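Local structure of putative ABC transporter amino acid-binding protein (Sinorhizobium meliloti, 2Q88) at residues A20-F25 and V174-D179; G62-G67 and I76-F81; A91-I96 and D203-R208. The protein binds the compatible solute ectoine in a closed pocket and probably hands it to an ABC transporter for uptake in osmoprotection. All coordinates share one frame; numbering follows the deposited sequence.

How the contacts relate
Loop 20-25 comes first along the chain, in one lobe; 76-81 then folds back onto 62-67 there, closing the short loop of contact 2. The chain goes on through 91-96, enters the second lobe and reaches 174-179, where contact 1 closes across the interlobe cleft; all of contact 2 lies within that excursion. On the way back to the first lobe, 203-208 pairs with 91-96 in contact 3, where the chain passes between the lobes, so contacts 1 and 3 cross, whereas contact 2 finishes before contact 3 begins. Contacts 1 and 2 both touch ectoine, and contact 3 joins contact 2 through probable hydrogen bonds, Ile76 N with Ala206 O and Leu80 O with Tyr92 OH.

Contact 1. Residues A20-F25 and V174-D179; sequences ANEPPF and VLSIND. With 4CS ((4S)-2-methyl-1,4,5,6-tetrahydropyrimidine-4-carboxylic acid), chain F.
Glu22 and Ser176 meet at the wall of the ectoine pocket, in the cleft between the two lobes, where loop 20-25 faces the first turns of helix 174-184. Ser176 OG donates to Glu22 OE2 at 2.6 Å, arriving on the anti lone pair, away from OE1. The same OE2 receives ectoine NAG at 2.8 Å, a nearly straight bond with 166° at the hydrogen, while NAG reaches OE1 weakly. Tyr61 OH also bonds OE1, so the carboxylate is restrained at both oxygens. Its extended chain, CG anti to the backbone N (chi1 -179°), carries it to the ligand. Such an interlobe bond beside the solute fits the closed state of a periplasmic binding protein, with one lobe supplying the acid and the other the hydroxyl that steadies it. Ectoine methyl CAA sits over the centre of one face of the Phe25 ring, 3.5 Å from Phe25 CD2. The ring turns its edge to the serine, with Phe25 CE1 3.0 Å from Ser176 OG. Farther from the ligand, the peptide between Pro23 and Pro24 is cis. Pro23 O takes a CA-H...O contact from Ser176 CA at 3.4 Å and is bridged by a water to Ser176 O. Pro24 CG packs crosswise on Leu175 CB at 3.8 Å, and Asp179 OD1, salt-bridged to Lys183, lies 3.4 Å from Pro23 CB.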
loop_
_atom_site.group_PDB
_atom_site.type_symbol
_atom_site.label_atom_id
_atom_site.label_comp_id
_atom_site.label_asym_id
_atom_site.label_seq_id
_atom_site.Cartn_x
_atom_site.Cartn_y
_atom_site.Cartn_z
ATOM N N ALA A 20 -6.125 2.226 4.094
ATOM C CA ALA A 20 -6.279 3.546 3.471
ATOM C C ALA A 20 -7.478 3.694 2.541
ATOM O O ALA A 20 -7.785 4.815 2.127
ATOM C CB ALA A 20 -5.008 3.947 2.739
ATOM N N ASN A 21 -8.142 2.588 2.207
ATOM C CA ASN A 21 -9.223 2.582 1.199
ATOM C C ASN A 21 -8.705 2.906 -0.222
ATOM O O ASN A 21 -8.986 3.963 -0.781
ATOM C CB ASN A 21 -10.379 3.510 1.599
ATOM C CG ASN A 21 -11.660 3.204 0.844
ATOM O OD1 ASN A 21 -11.810 2.133 0.250
ATOM N ND2 ASN A 21 -12.593 4.145 0.864
ATOM N N GLU A 22 -7.930 1.984 -0.777
ATOM C CA GLU A 22 -7.312 2.148 -2.097
ATOM C C GLU A 22 -7.360 0.802 -2.818
ATOM O O GLU A 22 -6.405 0.026 -2.751
ATOM C CB GLU A 22 -5.865 2.639 -1.963
ATOM C CG GLU A 22 -5.156 2.867 -3.304
ATOM C CD GLU A 22 -3.677 3.172 -3.154
ATOM O OE1 GLU A 22 -3.345 4.054 -2.333
ATOM O OE2 GLU A 22 -2.844 2.543 -3.869
ATOM N N PRO A 23 -8.489 0.493 -3.463
ATOM C CA PRO A 23 -8.622 -0.773 -4.183
ATOM C C PRO A 23 -7.532 -0.932 -5.256
ATOM O O PRO A 23 -7.194 0.062 -5.908
ATOM C CB PRO A 23 -10.015 -0.681 -4.838
ATOM C CG PRO A 23 -10.772 0.373 -4.073
ATOM C CD PRO A 23 -9.724 1.304 -3.501
ATOM N N PRO A 24 -7.026 -2.145 -5.499
ATOM C CA PRO A 24 -7.428 -3.388 -4.825
ATOM C C PRO A 24 -6.618 -3.796 -3.586
ATOM O O PRO A 24 -6.735 -4.947 -3.142
ATOM C CB PRO A 24 -7.190 -4.429 -5.917
ATOM C CG PRO A 24 -5.954 -3.925 -6.620
ATOM C CD PRO A 24 -6.077 -2.409 -6.593
ATOM N N PHE A 25 -5.819 -2.886 -3.033
ATOM C CA PHE A 25 -5.091 -3.155 -1.794
ATOM C C PHE A 25 -6.036 -3.230 -0.588
ATOM O O PHE A 25 -5.935 -4.155 0.216
ATOM C CB PHE A 25 -4.028 -2.092 -1.549
ATOM C CG PHE A 25 -2.925 -2.088 -2.576
ATOM C CD1 PHE A 25 -3.075 -1.408 -3.775
ATOM C CD2 PHE A 25 -1.725 -2.753 -2.328
ATOM C CE1 PHE A 25 -2.041 -1.391 -4.733
ATOM C CE2 PHE A 25 -0.686 -2.737 -3.271
ATOM C CZ PHE A 25 -0.848 -2.055 -4.472
ATOM N N VAL A 174 0.287 0.705 -9.997
ATOM C CA VAL A 174 -0.361 0.263 -11.236
ATOM C C VAL A 174 -1.768 -0.299 -11.020
ATOM O O VAL A 174 -2.724 0.142 -11.658
ATOM C CB VAL A 174 0.521 -0.785 -11.962
ATOM C CG1 VAL A 174 -0.208 -1.402 -13.159
ATOM C CG2 VAL A 174 1.836 -0.140 -12.396
ATOM N N LEU A 175 -1.899 -1.271 -10.128
ATOM C CA LEU A 175 -3.208 -1.881 -9.905
ATOM C C LEU A 175 -4.258 -0.900 -9.380
ATOM O O LEU A 175 -5.431 -1.015 -9.740
ATOM C CB LEU A 175 -3.096 -3.097 -8.993
ATOM C CG LEU A 175 -2.443 -4.327 -9.620
ATOM C CD1 LEU A 175 -2.013 -5.279 -8.513
ATOM C CD2 LEU A 175 -3.400 -5.051 -10.581
ATOM N N SER A 176 -3.837 0.045 -8.542
ATOM C CA SER A 176 -4.740 1.071 -7.989
ATOM C C SER A 176 -5.180 2.083 -9.049
ATOM O O SER A 176 -6.351 2.489 -9.081
ATOM C CB SER A 176 -4.065 1.834 -6.841
ATOM O OG SER A 176 -3.616 0.972 -5.809
ATOM N N ILE A 177 -4.233 2.519 -9.882
ATOM C CA ILE A 177 -4.536 3.473 -10.954
ATOM C C ILE A 177 -5.487 2.822 -11.960
ATOM O O ILE A 177 -6.499 3.415 -12.315
ATOM C CB ILE A 177 -3.234 3.994 -11.645
ATOM C CG1 ILE A 177 -2.486 5.013 -10.758
ATOM C CG2 ILE A 177 -3.529 4.628 -12.990
ATOM C CD1 ILE A 177 -3.277 6.332 -10.452
ATOM N N ASN A 178 -5.166 1.605 -12.402
ATOM C CA ASN A 178 -6.011 0.882 -13.366
ATOM C C ASN A 178 -7.438 0.665 -12.871
ATOM O O ASN A 178 -8.400 0.813 -13.627
ATOM C CB ASN A 178 -5.389 -0.469 -13.742
ATOM C CG ASN A 178 -4.241 -0.342 -14.739
ATOM O OD1 ASN A 178 -4.106 0.659 -15.445
ATOM N ND2 ASN A 178 -3.415 -1.376 -14.806
ATOM N N ASP A 179 -7.574 0.309 -11.601
ATOM C CA ASP A 179 -8.889 0.111 -11.007
ATOM C C ASP A 179 -9.689 1.414 -10.976
ATOM O O ASP A 179 -10.862 1.455 -11.379
ATOM C CB ASP A 179 -8.734 -0.469 -9.606
ATOM C CG ASP A 179 -10.034 -0.949 -9.038
ATOM O OD1 ASP A 179 -10.559 -0.267 -8.136
ATOM O OD2 ASP A 179 -10.621 -1.981 -9.441
HETATM O O 4CS F . 3.513 4.324 0.464
HETATM C C 4CS F . 2.989 3.262 0.126
HETATM O OXT 4CS F . 3.261 2.219 0.732
HETATM C CA 4CS F . 2.030 3.229 -1.056
HETATM C CB 4CS F . 1.108 4.431 -1.112
HETATM C CAD 4CS F . 0.215 4.338 -2.353
HETATM N NAG 4CS F . -0.519 3.046 -2.339
HETATM C CAI 4CS F . 0.011 1.914 -1.701
HETATM C CAA 4CS F . -0.773 0.590 -1.686
HETATM N N 4CS F . 1.245 1.981 -1.041
HETATM O O HOH W 1 -7.733 2.458 -6.803
#

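Contact 2. Residues G62-G67 and I76-F81; sequences GAMIPG and ITAGLF. With 4CS ((4S)-2-methyl-1,4,5,6-tetrahydropyrimidine-4-carboxylic acid), chain F.
Met64 and Ile76 pack where helix 64-69 rests on the end of strand 75-76 and the loop after it, inside one alpha/beta lobe of the periplasmic binding protein fold. The tight part is wholly apolar. Met64 points its CB at the other segment, and with CG anti to the carbonyl carbon (chi1 -70°) and the rest of the chain extended, it runs across Ile76 toward Ala78. On the way SD passes Ile76 CG2 at 3.8 Å, and the terminal CE ends on Ala78 CB at 3.7 Å. The other branch of Ile76 is pressed against the helix backbone, its CD1 lying 3.6 Å from Met64 C. Ile65 works on the flank: its side chain and that of Ile76 cross at about a right angle, Ile65 CG1 lying 3.9 Å from Ile76 CD1, and the same CG1 stands equally far from Leu80 CD2, 3.9 Å. On the loose side, Gly62, Ala63 and Pro66 are exposed and do not touch 76-81.

Beyond the packed side chains, the loop 76-81 turns into the ectoine pocket. Gly79 has a positive phi of 75°, a conformation that by itself favours glycine, and a side chain there would run into the ligand methyl CAA. Its carbonyl O lies over the centre of the Phe81 ring and 2.8 Å from ectoine N. Arg86 links helix 84-87 to the loop, its NH2 bonding ectoine and its NH1 bonding Phe81 O. The loop itself adds a backbone donor to the ligand carboxylate: Phe81 N donates to ectoine OXT at 2.9 Å with 161° at the hydrogen.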
loop_
_atom_site.group_PDB
_atom_site.type_symbol
_atom_site.label_atom_id
_atom_site.label_comp_id
_atom_site.label_asym_id
_atom_site.label_seq_id
_atom_site.Cartn_x
_atom_site.Cartn_y
_atom_site.Cartn_z
ATOM N N GLY A 62 0.674 8.450 5.767
ATOM C CA GLY A 62 1.637 9.084 6.676
ATOM C C GLY A 62 1.313 8.934 8.156
ATOM O O GLY A 62 2.187 9.105 9.017
ATOM N N ALA A 63 0.060 8.619 8.468
ATOM C CA ALA A 63 -0.352 8.442 9.864
ATOM C C ALA A 63 -0.192 7.010 10.393
ATOM O O ALA A 63 -0.346 6.770 11.594
ATOM C CB ALA A 63 -1.806 8.919 10.050
ATOM N N MET A 64 0.117 6.062 9.514
ATOM C CA MET A 64 0.043 4.650 9.873
ATOM C C MET A 64 1.119 4.190 10.846
ATOM O O MET A 64 0.811 3.661 11.926
ATOM C CB MET A 64 0.016 3.778 8.618
ATOM C CG MET A 64 -1.297 3.903 7.861
ATOM S SD MET A 64 -1.248 2.950 6.360
ATOM C CE MET A 64 -2.824 3.377 5.619
ATOM N N ILE A 65 2.373 4.384 10.464
ATOM C CA ILE A 65 3.483 4.014 11.355
ATOM C C ILE A 65 3.394 4.732 12.715
ATOM O O ILE A 65 3.504 4.069 13.753
ATOM C CB ILE A 65 4.861 4.153 10.645
ATOM C CG1 ILE A 65 4.943 3.127 9.497
ATOM C CG2 ILE A 65 6.008 3.950 11.641
ATOM C CD1 ILE A 65 6.206 3.202 8.626
ATOM N N PRO A 66 3.207 6.060 12.735
ATOM C CA PRO A 66 2.993 6.766 13.998
ATOM C C PRO A 66 1.928 6.143 14.913
ATOM O O PRO A 66 2.177 5.982 16.105
ATOM C CB PRO A 66 2.579 8.171 13.542
ATOM C CG PRO A 66 3.328 8.364 12.253
ATOM C CD PRO A 66 3.269 7.006 11.596
ATOM N N GLY A 67 0.758 5.810 14.366
ATOM C CA GLY A 67 -0.326 5.209 15.151
ATOM C C GLY A 67 0.013 3.806 15.634
ATOM O O GLY A 67 -0.369 3.404 16.737
ATOM N N ILE A 76 -0.476 -2.837 10.489
ATOM C CA ILE A 76 -0.810 -2.050 9.294
ATOM C C ILE A 76 -0.984 -3.046 8.163
ATOM O O ILE A 76 -0.056 -3.768 7.846
ATOM C CB ILE A 76 0.328 -1.044 8.955
ATOM C CG1 ILE A 76 0.502 -0.019 10.076
ATOM C CG2 ILE A 76 0.039 -0.328 7.652
ATOM C CD1 ILE A 76 1.860 0.717 10.009
ATOM N N THR A 77 -2.167 -3.112 7.563
ATOM C CA THR A 77 -2.398 -4.067 6.485
ATOM C C THR A 77 -3.010 -3.298 5.330
ATOM O O THR A 77 -4.217 -3.347 5.100
ATOM C CB THR A 77 -3.341 -5.190 6.948
ATOM O OG1 THR A 77 -4.561 -4.605 7.392
ATOM C CG2 THR A 77 -2.804 -5.882 8.202
ATOM N N ALA A 78 -2.161 -2.587 4.596
ATOM C CA ALA A 78 -2.631 -1.513 3.735
ATOM C C ALA A 78 -1.879 -1.394 2.414
ATOM O O ALA A 78 -2.126 -0.464 1.650
ATOM C CB ALA A 78 -2.569 -0.184 4.498
ATOM N N GLY A 79 -0.974 -2.330 2.141
ATOM C CA GLY A 79 -0.072 -2.180 1.008
ATOM C C GLY A 79 1.006 -1.161 1.339
ATOM O O GLY A 79 1.459 -0.417 0.461
ATOM N N LEU A 80 1.407 -1.116 2.607
ATOM C CA LEU A 80 2.483 -0.215 3.053
ATOM C C LEU A 80 3.837 -0.814 2.679
ATOM O O LEU A 80 4.394 -1.655 3.402
ATOM C CB LEU A 80 2.381 0.082 4.558
ATOM C CG LEU A 80 3.292 1.202 5.086
ATOM C CD1 LEU A 80 2.772 2.592 4.718
ATOM C CD2 LEU A 80 3.473 1.074 6.584
ATOM N N PHE A 81 4.348 -0.392 1.527
ATOM C CA PHE A 81 5.501 -1.018 0.904
ATOM C C PHE A 81 6.745 -0.967 1.790
ATOM O O PHE A 81 6.987 0.038 2.469
ATOM C CB PHE A 81 5.820 -0.350 -0.437
ATOM C CG PHE A 81 4.729 -0.471 -1.477
ATOM C CD1 PHE A 81 4.131 -1.703 -1.759
ATOM C CD2 PHE A 81 4.369 0.642 -2.251
ATOM C CE1 PHE A 81 3.143 -1.808 -2.756
ATOM C CE2 PHE A 81 3.377 0.539 -3.246
ATOM C CZ PHE A 81 2.776 -0.686 -3.490
HETATM O O 4CS F . 3.513 4.324 0.464
HETATM C C 4CS F . 2.989 3.262 0.126
HETATM O OXT 4CS F . 3.261 2.219 0.732
HETATM C CA 4CS F . 2.030 3.229 -1.056
HETATM C CB 4CS F . 1.108 4.431 -1.112
HETATM C CAD 4CS F . 0.215 4.338 -2.353
HETATM N NAG 4CS F . -0.519 3.046 -2.339
HETATM C CAI 4CS F . 0.011 1.914 -1.701
HETATM C CAA 4CS F . -0.773 0.590 -1.686
HETATM N N 4CS F . 1.245 1.981 -1.041
#

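Contact 3. Residues A91-I96 and D203-R208; sequences AYSQPI and DGAAFR
Ala91 and Phe207 form an antiparallel hydrogen-bonded pair in a two-stranded ribbon beside the place where the chain passes between the lobes, consistent with the hinge of this class of binding protein. Backbone bonds dominate. Ala91 N reaches Phe207 O at 2.7 Å and Phe207 N returns to Ala91 O at 2.8 Å; after the non-hydrogen-bonded pair Tyr92 and Ala206, Ser93 N bonds Ala205 O at 2.9 Å. Farther on, Ile96 N bonds Asp203 O at 3.0 Å.

Among side chains the polar work falls largely to Ser93. With chi1 at 72°, its OG sits between the backbone N and the carbonyl carbon, donates to Gln94 O at 2.8 Å and weakly accepts Ala205 N at 3.0 Å. Replacing it with an alanine would probably leave Gln94 O without this donor and Ala205 N without this acceptor. Gly204 lies close by, and any CB there would clash with that hydroxyl. Tyr92 OH bonds Leu80 O.

The Phe207 ring turns its edge to Ala91 O. In the packing, Tyr92 CE1 touches Ala206 CB at 3.9 Å and Ile96 CD1 lies against Gly204 and Ala205.

Four backbone bonds, with the Ser93 hydroxyl joining both segments, set the pairing, so it probably rests largely on peptide groups.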
loop_
_atom_site.group_PDB
_atom_site.type_symbol
_atom_site.label_atom_id
_atom_site.label_comp_id
_atom_site.label_asym_id
_atom_site.label_seq_id
_atom_site.Cartn_x
_atom_site.Cartn_y
_atom_site.Cartn_z
ATOM N N ALA A 91 8.093 -3.928 12.665
ATOM C CA ALA A 91 8.419 -5.329 12.416
ATOM C C ALA A 91 7.491 -5.859 11.317
ATOM O O ALA A 91 6.318 -6.113 11.560
ATOM C CB ALA A 91 8.251 -6.140 13.689
ATOM N N TYR A 92 8.041 -6.006 10.115
ATOM C CA TYR A 92 7.312 -6.466 8.940
ATOM C C TYR A 92 7.235 -7.979 8.877
ATOM O O TYR A 92 8.167 -8.681 9.281
ATOM C CB TYR A 92 8.022 -5.994 7.670
ATOM C CG TYR A 92 7.555 -4.667 7.101
ATOM C CD1 TYR A 92 6.283 -4.527 6.552
ATOM C CD2 TYR A 92 8.419 -3.578 7.052
ATOM C CE1 TYR A 92 5.864 -3.309 6.000
ATOM C CE2 TYR A 92 8.016 -2.355 6.510
ATOM C CZ TYR A 92 6.744 -2.230 5.999
ATOM O OH TYR A 92 6.354 -1.029 5.460
ATOM N N SER A 93 6.124 -8.475 8.345
ATOM C CA SER A 93 6.033 -9.856 7.926
ATOM C C SER A 93 6.851 -10.040 6.656
ATOM O O SER A 93 7.431 -9.094 6.144
ATOM C CB SER A 93 4.579 -10.200 7.597
ATOM O OG SER A 93 4.202 -9.570 6.383
ATOM N N GLN A 94 6.873 -11.264 6.140
ATOM C CA GLN A 94 7.429 -11.553 4.817
ATOM C C GLN A 94 6.532 -10.916 3.733
ATOM O O GLN A 94 5.423 -10.492 4.051
ATOM C CB GLN A 94 7.565 -13.076 4.655
ATOM C CG GLN A 94 8.703 -13.681 5.519
ATOM C CD GLN A 94 10.085 -13.115 5.193
ATOM O OE1 GLN A 94 10.396 -12.821 4.034
ATOM N NE2 GLN A 94 10.916 -12.970 6.217
ATOM N N PRO A 95 7.009 -10.800 2.490
ATOM C CA PRO A 95 6.282 -10.066 1.454
ATOM C C PRO A 95 4.932 -10.666 1.096
ATOM O O PRO A 95 4.752 -11.882 1.142
ATOM C CB PRO A 95 7.213 -10.117 0.239
ATOM C CG PRO A 95 8.533 -10.555 0.743
ATOM C CD PRO A 95 8.274 -11.356 1.980
ATOM N N ILE A 96 3.990 -9.794 0.746
ATOM C CA ILE A 96 2.633 -10.210 0.405
ATOM C C ILE A 96 2.177 -9.633 -0.929
ATOM O O ILE A 96 1.939 -10.389 -1.881
ATOM C CB ILE A 96 1.630 -9.826 1.539
ATOM C CG1 ILE A 96 2.010 -10.529 2.848
ATOM C CG2 ILE A 96 0.198 -10.196 1.122
ATOM C CD1 ILE A 96 1.225 -10.097 4.088
ATOM N N ASP A 203 4.747 -5.070 -0.223
ATOM C CA ASP A 203 4.380 -4.795 1.151
ATOM C C ASP A 203 4.504 -6.038 2.056
ATOM O O ASP A 203 4.945 -7.103 1.628
ATOM C CB ASP A 203 2.960 -4.204 1.218
ATOM C CG ASP A 203 1.872 -5.260 1.364
ATOM O OD1 ASP A 203 2.082 -6.422 0.948
ATOM O OD2 ASP A 203 0.770 -5.019 1.907
ATOM N N GLY A 204 4.153 -5.863 3.317
ATOM C CA GLY A 204 3.871 -6.969 4.220
ATOM C C GLY A 204 3.008 -6.339 5.288
ATOM O O GLY A 204 2.846 -5.116 5.297
ATOM N N ALA A 205 2.461 -7.144 6.192
ATOM C CA ALA A 205 1.821 -6.578 7.369
ATOM C C ALA A 205 2.913 -6.004 8.287
ATOM O O ALA A 205 3.962 -6.617 8.444
ATOM C CB ALA A 205 1.002 -7.638 8.093
ATOM N N ALA A 206 2.675 -4.829 8.867
ATOM C CA ALA A 206 3.647 -4.232 9.791
ATOM C C ALA A 206 3.134 -4.280 11.226
ATOM O O ALA A 206 1.990 -3.909 11.486
ATOM C CB ALA A 206 3.944 -2.809 9.406
ATOM N N PHE A 207 4.003 -4.704 12.144
ATOM C CA PHE A 207 3.672 -4.791 13.561
ATOM C C PHE A 207 4.608 -3.906 14.357
ATOM O O PHE A 207 5.683 -3.556 13.885
ATOM C CB PHE A 207 3.790 -6.238 14.045
ATOM C CG PHE A 207 2.956 -7.203 13.257
ATOM C CD1 PHE A 207 3.466 -7.806 12.105
ATOM C CD2 PHE A 207 1.661 -7.505 13.656
ATOM C CE1 PHE A 207 2.686 -8.698 11.360
ATOM C CE2 PHE A 207 0.883 -8.394 12.918
ATOM C CZ PHE A 207 1.399 -8.985 11.767
ATOM N N ARG A 208 4.177 -3.537 15.557
ATOM C CA ARG A 208 5.013 -2.786 16.484
ATOM C C ARG A 208 6.274 -3.612 16.765
ATOM O O ARG A 208 6.191 -4.835 16.932
ATOM C CB ARG A 208 4.227 -2.546 17.773
ATOM C CG ARG A 208 4.223 -1.124 18.282
ATOM C CD ARG A 208 3.621 -0.978 19.692
ATOM N NE ARG A 208 4.404 -1.714 20.687
ATOM C CZ ARG A 208 3.962 -2.737 21.420
ATOM N NH1 ARG A 208 2.707 -3.168 21.316
ATOM N NH2 ARG A 208 4.782 -3.324 22.280
#